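Local coordinates for protein prgH (Salmonella enterica subsp. enterica serovar Typhimurium, PDB 4G2S) that is a component of the SPI-1 type III secretion basal body, to whose assembly its FHA-like domain probably contributes, at residues 85-90 with 95-100. Residues are numbered along the deposited sequence; the frame is centred on the assembly and turned at random.
Sequences ESRSVQ and IQVGEL
R87 reaches across from one sheet edge to the other and presents two guanidinium nitrogens to a single backbone oxygen. The shorter bond runs from R87 NH2 to Q96 O, 2.8 Å and nearly straight at 162°, although NH2 lies too close to another atom of the model, which leaves this short distance less sure. The second, from R87 NH1 to Q96 O, is longer (3.2 Å) and more bent (136°). This acceptor lies in the guanidinium plane, so the group meets the carbonyl by its edge. An extended chain from CG to NE gives the side chain its span, and a salt bridge from NH2 to E78 OE2 on strand 74-80, subject to the same caution about NH2, gives the group a second polar partner.

Beyond the polar bridge, the contact turns apolar. I95 CD1 packs at 3.5 Å against V89 CB and at 3.6 Å against V89 CG1. With chi1 at -67°, CG1 of I95 lies anti to the carbonyl carbon and carries CD1 to the valine; the two side chains cross at about a right angle. I104 touches both, continuing this packing inward. The other I95 branch, CG2, lies beside the guanidinium, 3.9 Å from R87 NH1.

Strands 85-88 and 95-97 run antiparallel, but their axes stay 11.0 Å apart, too far for backbone pairing. Each borders a different sheet, and side chains join these edges, as in the two-sheet beta sandwich of FHA domains.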
ATOM      1  N   GLU A  85     -32.002  -1.323   8.652  1.00 28.63           N
ATOM      2  CA  GLU A  85     -33.224  -2.015   8.341  1.00 30.31           C
ATOM      3  C   GLU A  85     -32.913  -3.473   8.141  1.00 27.50           C
ATOM      4  O   GLU A  85     -32.040  -3.841   7.314  1.00 26.06           O
ATOM      5  CB  GLU A  85     -33.760  -1.438   7.059  1.00 35.85           C
ATOM      6  CG  GLU A  85     -34.978  -2.088   6.487  1.00 43.30           C
ATOM      7  CD  GLU A  85     -35.399  -1.373   5.196  1.00 49.43           C
ATOM      8  OE1 GLU A  85     -35.437  -0.105   5.229  1.00 50.80           O
ATOM      9  OE2 GLU A  85     -35.667  -2.086   4.176  1.00 50.78           O
ATOM     10  N   SER A  86     -33.601  -4.311   8.867  1.00 27.49           N
ATOM     11  CA  SER A  86     -33.277  -5.701   8.820  1.00 28.75           C
ATOM     12  C   SER A  86     -34.261  -6.494   7.957  1.00 30.89           C
ATOM     13  O   SER A  86     -35.456  -6.161   7.870  1.00 33.05           O
ATOM     14  CB  SER A  86     -33.239  -6.279  10.223  1.00 30.55           C
ATOM     15  OG  SER A  86     -34.527  -6.320  10.727  1.00 31.95           O
ATOM     16  N   ARG A  87     -33.773  -7.571   7.372  1.00 31.59           N
ATOM     17  CA  ARG A  87     -34.679  -8.606   6.775  1.00 37.51           C
ATOM     18  C   ARG A  87     -34.076  -9.990   6.932  1.00 35.27           C
ATOM     19  O   ARG A  87     -32.856 -10.147   6.958  1.00 34.59           O
ATOM     20  CB  ARG A  87     -34.888  -8.320   5.291  1.00 40.79           C
ATOM     21  CG  ARG A  87     -33.618  -7.848   4.638  1.00 40.91           C
ATOM     22  CD  ARG A  87     -33.620  -7.904   3.111  1.00 48.12           C
ATOM     23  NE  ARG A  87     -32.712  -6.877   2.570  1.00 45.38           N
ATOM     24  CZ  ARG A  87     -32.272  -6.862   1.315  1.00 49.65           C
ATOM     25  NH1 ARG A  87     -32.627  -7.779   0.437  1.00 53.97           N
ATOM     26  NH2 ARG A  87     -31.456  -5.907   0.931  1.00 51.33           N
ATOM     27  N   SER A  88     -34.942 -10.985   7.044  1.00 36.03           N
ATOM     28  CA  SER A  88     -34.567 -12.398   6.890  1.00 38.58           C
ATOM     29  C   SER A  88     -34.182 -12.739   5.474  1.00 39.81           C
ATOM     30  O   SER A  88     -34.840 -12.284   4.541  1.00 43.75           O
ATOM     31  CB  SER A  88     -35.792 -13.315   7.238  1.00 43.00           C
ATOM     32  OG  SER A  88     -35.499 -14.017   8.412  1.00 43.88           O
ATOM     33  N   VAL A  89     -33.143 -13.540   5.291  1.00 41.82           N
ATOM     34  CA  VAL A  89     -32.754 -13.920   3.957  1.00 40.74           C
ATOM     35  C   VAL A  89     -32.646 -15.421   3.853  1.00 41.74           C
ATOM     36  O   VAL A  89     -32.250 -16.093   4.789  1.00 40.12           O
ATOM     37  CB  VAL A  89     -31.383 -13.329   3.484  1.00 39.30           C
ATOM     38  CG1 VAL A  89     -31.542 -11.856   3.116  1.00 40.07           C
ATOM     39  CG2 VAL A  89     -30.314 -13.517   4.544  1.00 36.70           C
ATOM     40  N   GLN A  90     -32.947 -15.904   2.658  1.00 43.83           N
ATOM     41  CA  GLN A  90     -32.951 -17.323   2.374  1.00 45.32           C
ATOM     42  C   GLN A  90     -31.656 -17.723   1.700  1.00 43.39           C
ATOM     43  O   GLN A  90     -31.033 -16.915   0.958  1.00 39.53           O
ATOM     44  CB  GLN A  90     -34.150 -17.655   1.494  1.00 51.13           C
ATOM     45  CG  GLN A  90     -35.488 -17.218   2.078  1.00 56.36           C
ATOM     46  CD  GLN A  90     -35.523 -17.283   3.607  1.00 60.94           C
ATOM     47  OE1 GLN A  90     -35.273 -18.339   4.199  1.00 60.65           O
ATOM     48  NE2 GLN A  90     -35.796 -16.134   4.256  1.00 63.65           N
ATOM     49  N   ILE A  95     -29.773 -12.073  -3.471  1.00 33.64           N
ATOM     50  CA  ILE A  95     -30.198 -11.065  -2.502  1.00 34.12           C
ATOM     51  C   ILE A  95     -29.626  -9.758  -3.046  1.00 34.80           C
ATOM     52  O   ILE A  95     -28.389  -9.637  -3.244  1.00 33.70           O
ATOM     53  CB  ILE A  95     -29.559 -11.402  -1.140  1.00 32.08           C
ATOM     54  CG1 ILE A  95     -30.114 -12.702  -0.571  1.00 33.36           C
ATOM     55  CG2 ILE A  95     -29.717 -10.267  -0.157  1.00 35.39           C
ATOM     56  CD1 ILE A  95     -29.317 -13.225   0.639  1.00 32.46           C
ATOM     57  N   GLN A  96     -30.495  -8.802  -3.309  1.00 34.89           N
ATOM     58  CA  GLN A  96     -30.102  -7.481  -3.735  1.00 35.68           C
ATOM     59  C   GLN A  96     -29.872  -6.548  -2.513  1.00 34.07           C
ATOM     60  O   GLN A  96     -30.773  -6.334  -1.718  1.00 33.28           O
ATOM     61  CB  GLN A  96     -31.171  -6.890  -4.633  1.00 41.43           C
ATOM     62  CG  GLN A  96     -30.745  -5.617  -5.289  1.00 45.08           C
ATOM     63  CD  GLN A  96     -31.504  -5.318  -6.562  1.00 52.00           C
ATOM     64  OE1 GLN A  96     -32.470  -6.021  -6.950  1.00 59.45           O
ATOM     65  NE2 GLN A  96     -31.098  -4.247  -7.212  1.00 54.49           N
ATOM     66  N   VAL A  97     -28.661  -6.028  -2.369  1.00 31.82           N
ATOM     67  CA  VAL A  97     -28.369  -4.951  -1.398  1.00 30.56           C
ATOM     68  C   VAL A  97     -27.848  -3.742  -2.087  1.00 29.30           C
ATOM     69  O   VAL A  97     -26.727  -3.765  -2.615  1.00 29.06           O
ATOM     70  CB  VAL A  97     -27.271  -5.413  -0.379  1.00 29.35           C
ATOM     71  CG1 VAL A  97     -27.244  -4.514   0.822  1.00 28.80           C
ATOM     72  CG2 VAL A  97     -27.490  -6.816   0.073  1.00 31.54           C
ATOM     73  N   GLY A  98     -28.585  -2.642  -2.070  1.00 33.21           N
ATOM     74  CA  GLY A  98     -28.319  -1.560  -3.008  1.00 35.70           C
ATOM     75  C   GLY A  98     -28.150  -2.157  -4.425  1.00 38.47           C
ATOM     76  O   GLY A  98     -28.997  -2.960  -4.858  1.00 40.01           O
ATOM     77  N   GLU A  99     -27.085  -1.782  -5.138  1.00 37.13           N
ATOM     78  CA  GLU A  99     -26.839  -2.349  -6.492  1.00 39.85           C
ATOM     79  C   GLU A  99     -25.969  -3.611  -6.452  1.00 34.36           C
ATOM     80  O   GLU A  99     -25.624  -4.166  -7.502  1.00 33.09           O
ATOM     81  CB  GLU A  99     -26.177  -1.310  -7.423  1.00 43.95           C
ATOM     82  CG  GLU A  99     -26.866  -1.134  -8.758  1.00 54.78           C
ATOM     83  CD  GLU A  99     -28.141  -0.308  -8.670  1.00 59.49           C
ATOM     84  OE1 GLU A  99     -28.802  -0.332  -7.599  1.00 60.49           O
ATOM     85  OE2 GLU A  99     -28.500   0.345  -9.686  1.00 66.44           O
ATOM     86  N   LEU A 100     -25.578  -4.064  -5.266  1.00 29.20           N
ATOM     87  CA  LEU A 100     -24.869  -5.307  -5.161  1.00 27.19           C
ATOM     88  C   LEU A 100     -25.797  -6.510  -5.151  1.00 30.14           C
ATOM     89  O   LEU A 100     -26.883  -6.483  -4.518  1.00 32.99           O
ATOM     90  CB  LEU A 100     -24.033  -5.310  -3.881  1.00 25.14           C
ATOM     91  CG  LEU A 100     -23.019  -6.393  -3.750  1.00 23.53           C
ATOM     92  CD1 LEU A 100     -21.914  -6.250  -4.806  1.00 24.35           C
ATOM     93  CD2 LEU A 100     -22.507  -6.382  -2.332  1.00 22.40           C
TER